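Local structure of transcriptional regulator (TetR/AcrR family) (Bacillus halodurans, 5GP9) at residues A[162-167]-A[174-179]; A[84-89]-A[158-163]; A[19-24]-A[97-102]; A[67-72]-A[127-132]; A[13-18]-A[55-60]. The protein probably represses genes of fatty acid degradation by binding operator DNA as a dimer, with a fatty-acyl effector likely to control that binding. All blocks are in the same frame, centred on the assembly; numbering follows the deposited sequence.

Contact 1. Residues A[162-167]-A[174-179]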
# COMPACT_ATOMS: atom_id res chain seq x y z
N GLU A 162 4.65 -3.18 -0.42
CA GLU A 162 5.15 -2.65 0.80
C GLU A 162 6.68 -2.71 0.88
O GLU A 162 7.31 -1.74 1.28
CB GLU A 162 4.51 -3.29 1.99
CG GLU A 162 4.91 -2.78 3.36
CD GLU A 162 4.32 -1.39 3.70
OE1 GLU A 162 3.39 -0.97 3.00
OE2 GLU A 162 4.80 -0.78 4.62
N VAL A 163 7.26 -3.83 0.45
CA VAL A 163 8.73 -3.97 0.42
C VAL A 163 9.30 -2.88 -0.52
O VAL A 163 10.18 -2.12 -0.14
CB VAL A 163 9.13 -5.38 0.01
CG1 VAL A 163 10.67 -5.43 -0.29
CG2 VAL A 163 8.68 -6.35 1.05
N VAL A 164 8.75 -2.72 -1.72
CA VAL A 164 9.25 -1.72 -2.71
C VAL A 164 9.09 -0.30 -2.15
O VAL A 164 10.02 0.52 -2.26
CB VAL A 164 8.53 -1.81 -4.11
CG1 VAL A 164 9.08 -0.71 -5.03
CG2 VAL A 164 8.73 -3.22 -4.70
N THR A 165 7.95 -0.00 -1.52
CA THR A 165 7.76 1.32 -0.93
C THR A 165 8.77 1.65 0.11
O THR A 165 9.28 2.79 0.18
CB THR A 165 6.34 1.54 -0.43
OG1 THR A 165 5.50 1.56 -1.58
CG2 THR A 165 6.20 2.80 0.30
N ASN A 166 9.11 0.67 0.94
CA ASN A 166 10.08 0.92 1.95
C ASN A 166 11.49 1.24 1.37
O ASN A 166 12.17 2.10 1.92
CB ASN A 166 10.06 -0.21 2.97
CG ASN A 166 8.96 0.03 4.02
OD1 ASN A 166 9.17 0.80 4.98
ND2 ASN A 166 7.77 -0.51 3.81
N TRP A 167 11.82 0.61 0.26
CA TRP A 167 13.10 0.78 -0.43
C TRP A 167 13.12 2.19 -1.03
O TRP A 167 14.06 2.97 -0.85
CB TRP A 167 13.22 -0.29 -1.45
CG TRP A 167 14.23 -0.17 -2.55
CD1 TRP A 167 15.62 -0.37 -2.47
CD2 TRP A 167 13.96 0.17 -3.90
NE1 TRP A 167 16.19 -0.18 -3.69
CE2 TRP A 167 15.20 0.15 -4.60
CE3 TRP A 167 12.76 0.45 -4.62
CZ2 TRP A 167 15.28 0.40 -5.95
CZ3 TRP A 167 12.84 0.67 -5.98
CH2 TRP A 167 14.08 0.63 -6.64
N TYR A 174 19.81 0.54 -1.22
CA TYR A 174 20.20 -0.85 -1.22
C TYR A 174 19.63 -1.59 -2.40
O TYR A 174 18.76 -1.08 -3.12
CB TYR A 174 19.84 -1.48 0.08
CG TYR A 174 18.36 -1.41 0.50
CD1 TYR A 174 17.90 -0.37 1.25
CD2 TYR A 174 17.47 -2.41 0.15
CE1 TYR A 174 16.60 -0.27 1.64
CE2 TYR A 174 16.13 -2.35 0.56
CZ TYR A 174 15.72 -1.25 1.27
OH TYR A 174 14.44 -1.10 1.75
N ASP A 175 20.13 -2.80 -2.63
CA ASP A 175 19.75 -3.51 -3.84
C ASP A 175 18.43 -4.22 -3.53
O ASP A 175 18.38 -5.21 -2.79
CB ASP A 175 20.82 -4.55 -4.26
CG ASP A 175 20.52 -5.22 -5.62
OD1 ASP A 175 19.45 -4.95 -6.30
OD2 ASP A 175 21.40 -6.04 -6.02
N LEU A 176 17.35 -3.68 -4.07
CA LEU A 176 16.06 -4.31 -3.86
C LEU A 176 16.04 -5.77 -4.31
O LEU A 176 15.34 -6.60 -3.72
CB LEU A 176 15.03 -3.52 -4.65
CG LEU A 176 13.61 -4.05 -4.55
CD1 LEU A 176 13.07 -3.90 -3.16
CD2 LEU A 176 12.79 -3.32 -5.58
N THR A 177 16.80 -6.12 -5.35
CA THR A 177 16.78 -7.50 -5.82
C THR A 177 17.51 -8.49 -4.89
O THR A 177 17.30 -9.67 -4.98
CB THR A 177 17.23 -7.59 -7.29
OG1 THR A 177 18.61 -7.29 -7.33
CG2 THR A 177 16.44 -6.55 -8.15
N ALA A 178 18.23 -8.04 -3.88
CA ALA A 178 18.70 -8.94 -2.80
C ALA A 178 17.59 -9.52 -1.88
O ALA A 178 17.82 -10.41 -1.05
CB ALA A 178 19.72 -8.21 -1.95
N LEU A 179 16.38 -8.96 -1.99
CA LEU A 179 15.23 -9.43 -1.17
C LEU A 179 14.32 -10.45 -1.89
O LEU A 179 13.41 -11.02 -1.31
CB LEU A 179 14.42 -8.21 -0.76
CG LEU A 179 15.20 -7.22 0.04
CD1 LEU A 179 14.24 -6.07 0.36
CD2 LEU A 179 15.71 -7.84 1.34
O HOH W 1 12.64 -2.93 1.12
O HOH W 2 13.75 0.15 3.85
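The indole of Trp167 is met by Tyr174 at its edge and by Leu176 over a face. Trp167 NE1 donates to the backbone O of Tyr174 across 2.8 Å; the acceptor lies close to the ring plane, yet an N-H...O angle of 138° shows the bond to be bent. Leu176 CB stands 3.6 Å from the centroid of the five-membered ring, a CH-pi contact, while CD2 of the same leucine reaches Trp167 CE3 at 3.9 Å. The phenol of Tyr174 offers its own face to the indole edge, a T-shaped pair with planes at 74°. Its CG sits between the backbone N and the carbonyl carbon (chi1 57°), which folds the ring back toward the helix. In this helical TetR-type C-terminal region, the connection between helix 149-169 and helix 180-189 thereby doubles back on the helix it has just left. Val163 CG1 touches Leu179 CD1 at 3.7 Å; Gln154 of the second subunit packs on Val163 and its Arg150 on Leu179. Water 1 links Tyr174 OH, 2.6 Å away, to Val163 O, to which it donates. Farther out, Asp175 OD1 accepts from Thr177 N, a bond that closes an Asx turn at the start of the 3-10 segment, and Thr177 OG1 adds a second donor on the same face of the carboxylate. His98 of helix 98-107 makes an edge-to-face pair with Trp167.

Contact 2. Residues A[84-89]-A[158-163]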
# COMPACT_ATOMS: atom_id res chain seq x y z
N LYS A 84 8.75 -17.27 -8.05
CA LYS A 84 10.00 -16.66 -7.90
C LYS A 84 10.27 -15.73 -9.08
O LYS A 84 10.75 -14.66 -8.82
CB LYS A 84 11.16 -17.67 -7.72
CG LYS A 84 12.49 -16.99 -7.43
CD LYS A 84 13.66 -17.97 -7.21
CE LYS A 84 13.58 -18.73 -5.89
NZ LYS A 84 13.74 -17.86 -4.69
N ILE A 85 9.86 -16.12 -10.31
CA ILE A 85 9.91 -15.30 -11.50
C ILE A 85 9.12 -14.00 -11.38
O ILE A 85 9.61 -12.91 -11.73
CB ILE A 85 9.41 -16.08 -12.74
CG1 ILE A 85 10.53 -17.07 -13.16
CG2 ILE A 85 9.06 -15.17 -13.92
CD1 ILE A 85 10.13 -18.05 -14.26
N LEU A 86 7.97 -14.12 -10.76
CA LEU A 86 7.10 -12.94 -10.56
C LEU A 86 7.74 -11.99 -9.54
O LEU A 86 7.83 -10.79 -9.84
CB LEU A 86 5.68 -13.36 -10.12
CG LEU A 86 4.66 -12.22 -9.98
CD1 LEU A 86 3.27 -12.61 -10.51
CD2 LEU A 86 4.64 -11.88 -8.51
N VAL A 87 8.21 -12.48 -8.41
CA VAL A 87 8.87 -11.61 -7.41
C VAL A 87 10.12 -10.93 -8.00
O VAL A 87 10.34 -9.74 -7.86
CB VAL A 87 9.20 -12.42 -6.15
CG1 VAL A 87 9.97 -11.63 -5.15
CG2 VAL A 87 7.86 -12.93 -5.53
N ASN A 88 10.92 -11.74 -8.67
CA ASN A 88 12.12 -11.26 -9.29
C ASN A 88 11.88 -10.21 -10.35
O ASN A 88 12.51 -9.17 -10.28
CB ASN A 88 12.93 -12.46 -9.79
CG ASN A 88 14.23 -12.03 -10.39
OD1 ASN A 88 15.10 -11.47 -9.68
ND2 ASN A 88 14.34 -12.18 -11.71
N MET A 89 10.89 -10.38 -11.23
CA MET A 89 10.55 -9.37 -12.24
C MET A 89 9.90 -8.11 -11.68
O MET A 89 10.18 -7.02 -12.16
CB MET A 89 9.64 -9.99 -13.30
CG MET A 89 10.34 -10.99 -14.21
SD MET A 89 11.47 -10.14 -15.37
CE MET A 89 10.40 -8.90 -16.06
N GLY A 158 0.21 -7.07 -1.70
CA GLY A 158 0.38 -6.10 -0.66
C GLY A 158 1.79 -6.16 -0.07
O GLY A 158 2.38 -5.16 0.30
N THR A 159 2.29 -7.38 0.01
CA THR A 159 3.66 -7.60 0.50
C THR A 159 4.71 -7.02 -0.42
O THR A 159 5.63 -6.26 0.04
CB THR A 159 3.93 -9.11 0.82
OG1 THR A 159 3.10 -9.50 1.89
CG2 THR A 159 5.34 -9.25 1.33
N LEU A 160 4.67 -7.38 -1.67
CA LEU A 160 5.68 -6.87 -2.65
C LEU A 160 5.67 -5.35 -2.75
O LEU A 160 6.66 -4.67 -2.68
CB LEU A 160 5.43 -7.47 -3.99
CG LEU A 160 5.55 -8.96 -4.18
CD1 LEU A 160 5.29 -9.43 -5.61
CD2 LEU A 160 6.90 -9.48 -3.71
N ASP A 161 4.47 -4.79 -2.72
CA ASP A 161 4.33 -3.36 -2.79
C ASP A 161 4.88 -2.66 -1.60
O ASP A 161 5.50 -1.57 -1.72
CB ASP A 161 2.82 -2.99 -2.99
CG ASP A 161 2.61 -1.62 -3.59
OD1 ASP A 161 3.25 -1.16 -4.56
OD2 ASP A 161 1.83 -0.88 -2.96
N GLU A 162 4.65 -3.18 -0.42
CA GLU A 162 5.15 -2.65 0.80
C GLU A 162 6.68 -2.71 0.88
O GLU A 162 7.31 -1.74 1.28
CB GLU A 162 4.51 -3.29 1.99
CG GLU A 162 4.91 -2.78 3.36
CD GLU A 162 4.32 -1.39 3.70
OE1 GLU A 162 3.39 -0.97 3.00
OE2 GLU A 162 4.80 -0.78 4.62
N VAL A 163 7.26 -3.83 0.45
CA VAL A 163 8.73 -3.97 0.42
C VAL A 163 9.30 -2.88 -0.52
O VAL A 163 10.18 -2.12 -0.14
CB VAL A 163 9.13 -5.38 0.01
CG1 VAL A 163 10.67 -5.43 -0.29
CG2 VAL A 163 8.68 -6.35 1.05
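Leu86, Val87 and Leu160 bring no flat group to their meeting; the aromatic surfaces here come from neighbouring positions, with Tyr126 of helix 113-139 touching both Leu86 and Leu160, and His90 and Phe91 of helix 79-95 also against Leu160. The contact is made by methyl groups alone. Leu160 directs its side chain at helix 79-95 and divides it between two partners. Leu160 CD1 meets Leu86 CD2 at 3.9 Å, the two leucines running at a slant to one another. Leu160 CD2 lies 4.0 Å from Val87 CG1 and equally far from Val87 CG2, so this one methyl faces both branches of the valine, whose side chain lies roughly perpendicular to the leucine's. Two torsions place the groups: Leu160 CG is opposite its carbonyl carbon (chi1 -63°), whereas Leu86 CG is opposite its own backbone N (chi1 -176°), which carries the end of Leu86 nearer to helix 149-169 than its first bond would suggest. The closest CA atoms, those of Val87 and Leu160, are 7.4 Å apart. The contact joins helix 79-95 to helix 149-169 in the all-helical TetR-type C-terminal region; Val183 of helix 180-189 also packs on Leu160, and Asp161, the next residue, touches the bound palmitic acid. All three touching residues are buried at ordinary van der Waals separations, so cohesion between the two segments rests on dispersion and the exclusion of water.

Contact 3. Residues A[19-24]-A[97-102]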
# COMPACT_ATOMS: atom_id res chain seq x y z
N ILE A 19 7.97 14.11 -12.93
CA ILE A 19 7.10 13.74 -11.83
C ILE A 19 7.91 13.21 -10.69
O ILE A 19 7.63 13.54 -9.55
CB ILE A 19 5.97 12.79 -12.24
CG1 ILE A 19 4.99 13.43 -13.25
CG2 ILE A 19 5.22 12.22 -11.04
CD1 ILE A 19 4.02 12.49 -13.93
N ALA A 20 8.94 12.43 -10.96
CA ALA A 20 9.75 11.87 -9.88
C ALA A 20 10.51 13.02 -9.20
O ALA A 20 10.58 13.12 -7.99
CB ALA A 20 10.72 10.87 -10.41
N GLU A 21 11.03 13.93 -10.00
CA GLU A 21 11.95 14.93 -9.47
C GLU A 21 11.27 16.01 -8.69
O GLU A 21 11.81 16.46 -7.68
CB GLU A 21 12.76 15.58 -10.59
CG GLU A 21 13.97 14.75 -11.02
CD GLU A 21 14.81 15.44 -12.11
OE1 GLU A 21 14.73 16.70 -12.23
OE2 GLU A 21 15.54 14.72 -12.84
N HIS A 22 10.15 16.51 -9.20
CA HIS A 22 9.43 17.63 -8.61
C HIS A 22 8.10 17.27 -8.03
O HIS A 22 7.44 18.12 -7.45
CB HIS A 22 9.23 18.73 -9.68
CG HIS A 22 10.52 19.26 -10.23
ND1 HIS A 22 10.78 19.34 -11.58
CD2 HIS A 22 11.66 19.65 -9.60
CE1 HIS A 22 12.03 19.76 -11.76
NE2 HIS A 22 12.57 19.97 -10.57
N GLY A 23 7.66 16.03 -8.21
CA GLY A 23 6.45 15.56 -7.63
C GLY A 23 5.37 15.91 -8.53
O GLY A 23 5.52 16.83 -9.36
N TYR A 24 4.25 15.21 -8.39
CA TYR A 24 3.17 15.24 -9.36
C TYR A 24 2.48 16.58 -9.45
O TYR A 24 2.10 17.03 -10.55
CB TYR A 24 2.11 14.18 -9.10
CG TYR A 24 0.87 14.21 -10.03
CD1 TYR A 24 0.94 13.84 -11.34
CD2 TYR A 24 -0.38 14.59 -9.54
CE1 TYR A 24 -0.16 13.84 -12.16
CE2 TYR A 24 -1.50 14.60 -10.36
CZ TYR A 24 -1.38 14.24 -11.66
OH TYR A 24 -2.45 14.26 -12.48
N ASP A 97 14.78 1.22 -12.63
CA ASP A 97 14.34 2.57 -12.88
C ASP A 97 13.83 3.25 -11.62
O ASP A 97 12.64 3.21 -11.32
CB ASP A 97 13.30 2.57 -14.01
CG ASP A 97 12.93 3.96 -14.49
OD1 ASP A 97 13.20 4.98 -13.85
OD2 ASP A 97 12.29 4.02 -15.53
N HIS A 98 14.73 3.86 -10.86
CA HIS A 98 14.34 4.48 -9.58
C HIS A 98 13.31 5.60 -9.69
O HIS A 98 12.49 5.77 -8.82
CB HIS A 98 15.51 5.02 -8.80
CG HIS A 98 16.50 3.96 -8.41
ND1 HIS A 98 17.69 4.26 -7.79
CD2 HIS A 98 16.51 2.62 -8.64
CE1 HIS A 98 18.37 3.15 -7.61
NE2 HIS A 98 17.69 2.13 -8.11
N LYS A 99 13.42 6.39 -10.76
CA LYS A 99 12.50 7.45 -11.00
C LYS A 99 11.08 6.86 -11.25
O LYS A 99 10.12 7.36 -10.64
CB LYS A 99 13.00 8.33 -12.14
CG LYS A 99 14.35 8.93 -11.83
CD LYS A 99 14.24 10.06 -10.90
CE LYS A 99 15.60 10.69 -10.59
NZ LYS A 99 15.38 11.48 -9.34
N LEU A 100 10.97 5.77 -12.00
CA LEU A 100 9.64 5.10 -12.19
C LEU A 100 9.12 4.56 -10.87
O LEU A 100 7.96 4.75 -10.57
CB LEU A 100 9.74 3.96 -13.15
CG LEU A 100 8.49 3.12 -13.39
CD1 LEU A 100 7.40 4.03 -13.92
CD2 LEU A 100 8.88 2.04 -14.37
N ALA A 101 10.02 4.04 -10.02
CA ALA A 101 9.63 3.62 -8.69
C ALA A 101 9.11 4.74 -7.81
O ALA A 101 8.13 4.53 -7.05
CB ALA A 101 10.78 2.94 -8.00
N ILE A 102 9.72 5.94 -7.84
CA ILE A 102 9.16 7.09 -7.12
C ILE A 102 7.74 7.41 -7.60
O ILE A 102 6.81 7.65 -6.83
CB ILE A 102 10.09 8.33 -7.23
CG1 ILE A 102 11.46 7.98 -6.54
CG2 ILE A 102 9.37 9.56 -6.74
CD1 ILE A 102 12.56 9.02 -6.74
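Ala20 packs on Lys99 in the first turn of helix 98-107, a turn fixed by a capping bond: Leu100 N donates to Asp97 OD1 at 3.0 Å with an N-H...O angle of 161°. Asp97 is thus the N-cap, its oxygen approached from well above the carboxylate plane. Ala20 CB lies 3.6 Å from Lys99 O and just as near to Lys99 CD, so the methyl touches both the backbone and the side chain of one residue. The lysine reaches it by a bend at chi2 (-78°), after which its chain runs on extended toward Glu21. Ile102, about one turn later, adds a second contact: its CG2 is 3.9 Å from Ala20 CA. The backbones are close here, Ala20 CA being 5.3 Å from Lys99 CA. The short helical segments run nearly parallel, at 23°, with axes 8.8 Å apart at closest. Helix 8-26 belongs to the TetR-type N-terminal region and helix 98-107 to the C-terminal one, so this contact joins the DNA-binding part to the probable effector-binding part; nearby, Tyr24 N donates to Glu107 of the latter helix. Lys99 NZ remains 4.8 Å from Glu21 OE2, too far for a salt bridge. The polar ends thus probably add a diffuse electrostatic attraction, while the contacts across the segments are van der Waals ones, in which Lys99 O and NZ also meet carbon atoms.

Contact 4. Residues A[67-72]-A[127-132]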
# COMPACT_ATOMS: atom_id res chain seq x y z
N ASP A 67 3.12 -8.76 -19.56
CA ASP A 67 3.45 -9.62 -20.74
C ASP A 67 4.79 -10.30 -20.59
O ASP A 67 4.92 -11.49 -20.89
CB ASP A 67 3.47 -8.80 -22.05
CG ASP A 67 2.08 -8.51 -22.58
OD1 ASP A 67 1.10 -9.10 -22.10
OD2 ASP A 67 1.96 -7.68 -23.51
N LYS A 68 5.78 -9.55 -20.11
CA LYS A 68 7.10 -10.14 -19.79
C LYS A 68 7.06 -11.18 -18.70
O LYS A 68 7.81 -12.16 -18.77
CB LYS A 68 8.09 -9.09 -19.37
CG LYS A 68 8.60 -8.29 -20.54
CD LYS A 68 9.59 -7.24 -20.10
CE LYS A 68 10.11 -6.51 -21.33
NZ LYS A 68 10.70 -5.19 -20.98
N ILE A 69 6.23 -10.98 -17.67
CA ILE A 69 6.13 -11.96 -16.62
C ILE A 69 5.55 -13.21 -17.18
O ILE A 69 6.13 -14.33 -17.01
CB ILE A 69 5.35 -11.46 -15.38
CG1 ILE A 69 6.14 -10.36 -14.74
CG2 ILE A 69 5.14 -12.58 -14.33
CD1 ILE A 69 5.39 -9.62 -13.61
N ARG A 70 4.45 -13.03 -17.88
CA ARG A 70 3.67 -14.12 -18.40
C ARG A 70 4.50 -15.05 -19.31
O ARG A 70 4.33 -16.27 -19.27
CB ARG A 70 2.48 -13.54 -19.14
CG ARG A 70 1.38 -14.51 -19.42
CD ARG A 70 0.28 -13.79 -20.20
NE ARG A 70 -0.52 -12.88 -19.38
CZ ARG A 70 -1.43 -13.31 -18.50
NH1 ARG A 70 -1.61 -14.61 -18.29
NH2 ARG A 70 -2.14 -12.44 -17.79
N SER A 71 5.42 -14.50 -20.08
CA SER A 71 6.23 -15.30 -20.99
C SER A 71 7.45 -15.91 -20.30
O SER A 71 7.90 -17.01 -20.68
CB SER A 71 6.60 -14.52 -22.26
OG SER A 71 7.66 -13.63 -22.03
N GLN A 72 8.01 -15.25 -19.30
CA GLN A 72 9.09 -15.87 -18.55
C GLN A 72 8.60 -17.03 -17.74
O GLN A 72 9.32 -18.01 -17.60
CB GLN A 72 9.76 -14.90 -17.62
CG GLN A 72 10.51 -13.86 -18.33
CD GLN A 72 11.26 -13.07 -17.35
OE1 GLN A 72 11.49 -13.52 -16.21
NE2 GLN A 72 11.65 -11.88 -17.73
N LEU A 127 -2.87 -8.13 -11.17
CA LEU A 127 -3.66 -8.95 -10.21
C LEU A 127 -4.28 -10.19 -10.85
O LEU A 127 -4.22 -11.20 -10.26
CB LEU A 127 -4.71 -8.14 -9.43
CG LEU A 127 -4.21 -6.86 -8.72
CD1 LEU A 127 -5.34 -6.07 -8.02
CD2 LEU A 127 -3.09 -7.20 -7.75
N ASN A 128 -4.80 -10.11 -12.08
CA ASN A 128 -5.29 -11.32 -12.81
C ASN A 128 -4.21 -12.35 -13.11
O ASN A 128 -4.43 -13.55 -13.00
CB ASN A 128 -5.97 -10.91 -14.11
CG ASN A 128 -7.26 -10.14 -13.90
OD1 ASN A 128 -7.82 -10.07 -12.81
ND2 ASN A 128 -7.73 -9.51 -14.99
N LEU A 129 -3.01 -11.89 -13.42
CA LEU A 129 -1.87 -12.77 -13.56
C LEU A 129 -1.53 -13.48 -12.27
O LEU A 129 -1.28 -14.65 -12.24
CB LEU A 129 -0.63 -11.98 -14.06
CG LEU A 129 0.60 -12.85 -14.18
CD1 LEU A 129 0.35 -13.96 -15.21
CD2 LEU A 129 1.79 -11.98 -14.55
N LEU A 130 -1.48 -12.73 -11.18
CA LEU A 130 -1.33 -13.33 -9.86
C LEU A 130 -2.40 -14.45 -9.61
O LEU A 130 -2.10 -15.54 -9.20
CB LEU A 130 -1.42 -12.27 -8.75
CG LEU A 130 -0.14 -11.53 -8.32
CD1 LEU A 130 -0.42 -10.50 -7.25
CD2 LEU A 130 0.95 -12.45 -7.79
N ASP A 131 -3.64 -14.14 -9.91
CA ASP A 131 -4.75 -15.12 -9.74
C ASP A 131 -4.55 -16.40 -10.57
O ASP A 131 -4.67 -17.54 -10.00
CB ASP A 131 -6.09 -14.48 -10.11
CG ASP A 131 -6.55 -13.42 -9.14
OD1 ASP A 131 -5.95 -13.21 -8.04
OD2 ASP A 131 -7.53 -12.77 -9.48
N GLU A 132 -4.11 -16.23 -11.81
CA GLU A 132 -3.78 -17.39 -12.64
C GLU A 132 -2.71 -18.26 -12.03
O GLU A 132 -2.85 -19.49 -12.03
CB GLU A 132 -3.34 -17.01 -14.05
CG GLU A 132 -4.33 -16.18 -14.88
CD GLU A 132 -3.74 -15.78 -16.23
OE1 GLU A 132 -4.40 -14.98 -16.91
OE2 GLU A 132 -2.62 -16.24 -16.62
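Arg70 and Glu132 form a salt bridge in which a single nitrogen serves both carboxylate oxygens. Arg70 NH1 donates to Glu132 OE1 at 3.1 Å and to Glu132 OE2 at 2.5 Å, the latter so short that its exact length is doubtful. The arginine chain is extended through chi2 and then bends at chi3 (-75°), which turns the guanidinium toward Glu132. Both oxygens are used on their syn sides, but the guanidinium and carboxylate planes are turned 50° apart, so the pairing is not the flat, two-nitrogen kind. Glu132 OE2 is also hydrogen-bonded to a glycerol, probably from the crystallisation liquor. The bridge joins helix 50-74, which in TetR-type regulators leads from the DNA-binding domain into the effector domain, to helix 113-139; the two segments run nearly parallel, at 17°, with axes 10.9 Å apart. Over one face of the Arg70 guanidinium, Leu129 CD1 lies 3.6 Å above the plane, displaced toward its rim. The other methyl, Leu129 CD2, is 3.4 Å from Ile69 CG2, tighter than a usual van der Waals contact. Met89 of helix 79-95 also packs against Ile69. Asp131 OD1 makes a salt bridge with Arg153 of helix 149-169.

Contact 5. Residues A[13-18]-A[55-60]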
# COMPACT_ATOMS: atom_id res chain seq x y z
N ASP A 13 8.81 9.22 -21.04
CA ASP A 13 10.06 9.12 -20.27
C ASP A 13 10.34 10.43 -19.58
O ASP A 13 10.80 10.47 -18.43
CB ASP A 13 11.26 8.80 -21.21
CG ASP A 13 11.28 7.40 -21.71
OD1 ASP A 13 10.45 6.58 -21.25
OD2 ASP A 13 12.15 7.20 -22.65
N ALA A 14 10.10 11.58 -20.26
CA ALA A 14 10.26 12.85 -19.64
C ALA A 14 9.30 13.04 -18.48
O ALA A 14 9.66 13.63 -17.48
CB ALA A 14 10.04 14.00 -20.65
N ALA A 15 8.08 12.58 -18.68
CA ALA A 15 7.04 12.72 -17.64
C ALA A 15 7.46 11.97 -16.35
O ALA A 15 7.30 12.57 -15.23
CB ALA A 15 5.71 12.27 -18.13
N VAL A 16 8.06 10.78 -16.51
CA VAL A 16 8.51 10.01 -15.35
C VAL A 16 9.58 10.81 -14.60
O VAL A 16 9.54 11.00 -13.38
CB VAL A 16 8.99 8.61 -15.73
CG1 VAL A 16 9.77 7.92 -14.57
CG2 VAL A 16 7.86 7.76 -16.20
N GLN A 17 10.50 11.41 -15.37
CA GLN A 17 11.56 12.20 -14.78
C GLN A 17 11.05 13.41 -14.04
O GLN A 17 11.41 13.62 -12.89
CB GLN A 17 12.57 12.61 -15.86
CG GLN A 17 13.68 13.42 -15.23
CD GLN A 17 14.68 13.87 -16.25
OE1 GLN A 17 15.43 13.05 -16.82
NE2 GLN A 17 14.67 15.18 -16.52
N VAL A 18 10.16 14.16 -14.65
CA VAL A 18 9.67 15.37 -14.07
C VAL A 18 8.80 15.13 -12.83
O VAL A 18 8.93 15.83 -11.80
CB VAL A 18 8.89 16.18 -15.12
CG1 VAL A 18 8.11 17.33 -14.50
CG2 VAL A 18 9.88 16.66 -16.16
N ILE A 55 -1.80 8.42 -16.55
CA ILE A 55 -2.45 7.16 -16.74
C ILE A 55 -1.99 6.44 -17.99
O ILE A 55 -1.96 5.24 -17.99
CB ILE A 55 -4.01 7.37 -16.76
CG1 ILE A 55 -4.48 7.98 -15.46
CG2 ILE A 55 -4.76 6.08 -16.97
CD1 ILE A 55 -4.20 7.09 -14.21
N SER A 56 -1.64 7.17 -19.09
CA SER A 56 -1.23 6.50 -20.31
C SER A 56 0.06 5.72 -20.07
O SER A 56 0.17 4.59 -20.51
CB SER A 56 -0.98 7.50 -21.44
OG SER A 56 -2.15 8.31 -21.58
N LEU A 57 0.95 6.38 -19.39
CA LEU A 57 2.28 5.77 -19.10
C LEU A 57 2.16 4.59 -18.20
O LEU A 57 2.78 3.53 -18.46
CB LEU A 57 3.27 6.76 -18.53
CG LEU A 57 3.39 7.33 -17.13
CD1 LEU A 57 4.12 6.42 -16.14
CD2 LEU A 57 4.17 8.61 -17.16
N PHE A 58 1.23 4.70 -17.21
CA PHE A 58 1.03 3.60 -16.28
C PHE A 58 0.47 2.42 -16.99
O PHE A 58 0.91 1.30 -16.85
CB PHE A 58 0.25 4.08 -15.01
CG PHE A 58 0.11 3.00 -13.94
CD1 PHE A 58 1.21 2.40 -13.39
CD2 PHE A 58 -1.12 2.59 -13.52
CE1 PHE A 58 1.09 1.39 -12.45
CE2 PHE A 58 -1.25 1.61 -12.56
CZ PHE A 58 -0.16 1.01 -12.05
N GLN A 59 -0.49 2.65 -17.88
CA GLN A 59 -1.12 1.58 -18.60
C GLN A 59 -0.16 0.88 -19.56
O GLN A 59 -0.19 -0.34 -19.69
CB GLN A 59 -2.21 2.19 -19.42
CG GLN A 59 -3.17 1.30 -20.15
CD GLN A 59 -4.36 2.19 -20.55
OE1 GLN A 59 -4.20 3.42 -20.81
NE2 GLN A 59 -5.53 1.63 -20.52
N GLU A 60 0.67 1.66 -20.21
CA GLU A 60 1.48 1.10 -21.29
C GLU A 60 2.53 0.20 -20.65
O GLU A 60 2.69 -0.97 -21.00
CB GLU A 60 2.06 2.23 -22.13
CG GLU A 60 2.92 1.79 -23.31
CD GLU A 60 4.35 1.58 -22.86
OE1 GLU A 60 4.88 2.49 -22.14
OE2 GLU A 60 4.91 0.52 -23.22
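Leu57 carries CG in the sterically tight place between its backbone N and carbonyl carbon (chi1 78°), and this turns both of its methyls toward Val16. On the valine, CG1 lies opposite the backbone N (chi1 167°), leaving CG2 as the branch that touches. The segments belong to helix 8-26, the opening helix of the TetR-type DNA-binding domain, and to helix 50-74, which follows the predicted helix-turn-helix motif of residues 28-47; their packing ties the first helix of that domain to the long helix leading out of it. Spacing is wide, the nearest CA atoms, those of Val16 and Leu57, being 8.4 Å apart, and it is the leucine that fills the interval. Ala15 contributes a smaller surface: its CB is 4.1 Å from Leu57 CD2. All three residues are buried, and the interaction is wholly apolar. Around them, Ile32 of helix 29-36 touches Ala15, bringing in the helix-turn-helix, and Ile12 lies against Leu57. The next residue along, Phe58, points elsewhere and touches the bound palmitic acid, so that consecutive positions of helix 50-74 serve the DNA-binding core and the fatty acid. Within the contact itself, Val16 CG2 is almost equidistant from the two leucine methyls, 3.9 Å from Leu57 CD2 and 4.0 Å from Leu57 CD1.

How the contacts relate
Contacts 2 and 5 are fully buried and purely aliphatic, whereas contact 3 lies at the surface, van der Waals contact beside an unbridged Lys99-Glu21 pair, and contacts 1 and 4 are partly buried and mix apolar packing with polar bonds: a neutral indole-to-carbonyl bond with waters in contact 1, a salt bridge in contact 4. Helix 149-169 serves contacts 1 and 2, both of which touch the second subunit; helix 8-26 serves 3 and 5, and helix 50-74 serves 4 and 5. Direct touches connect the sites further: Trp167 with His98 and Ala101 between 1 and 3, Leu86 with Leu130 between 2 and 4, and Val16 CG1 with Leu100 N, 3.6 Å apart, between 3 and 5.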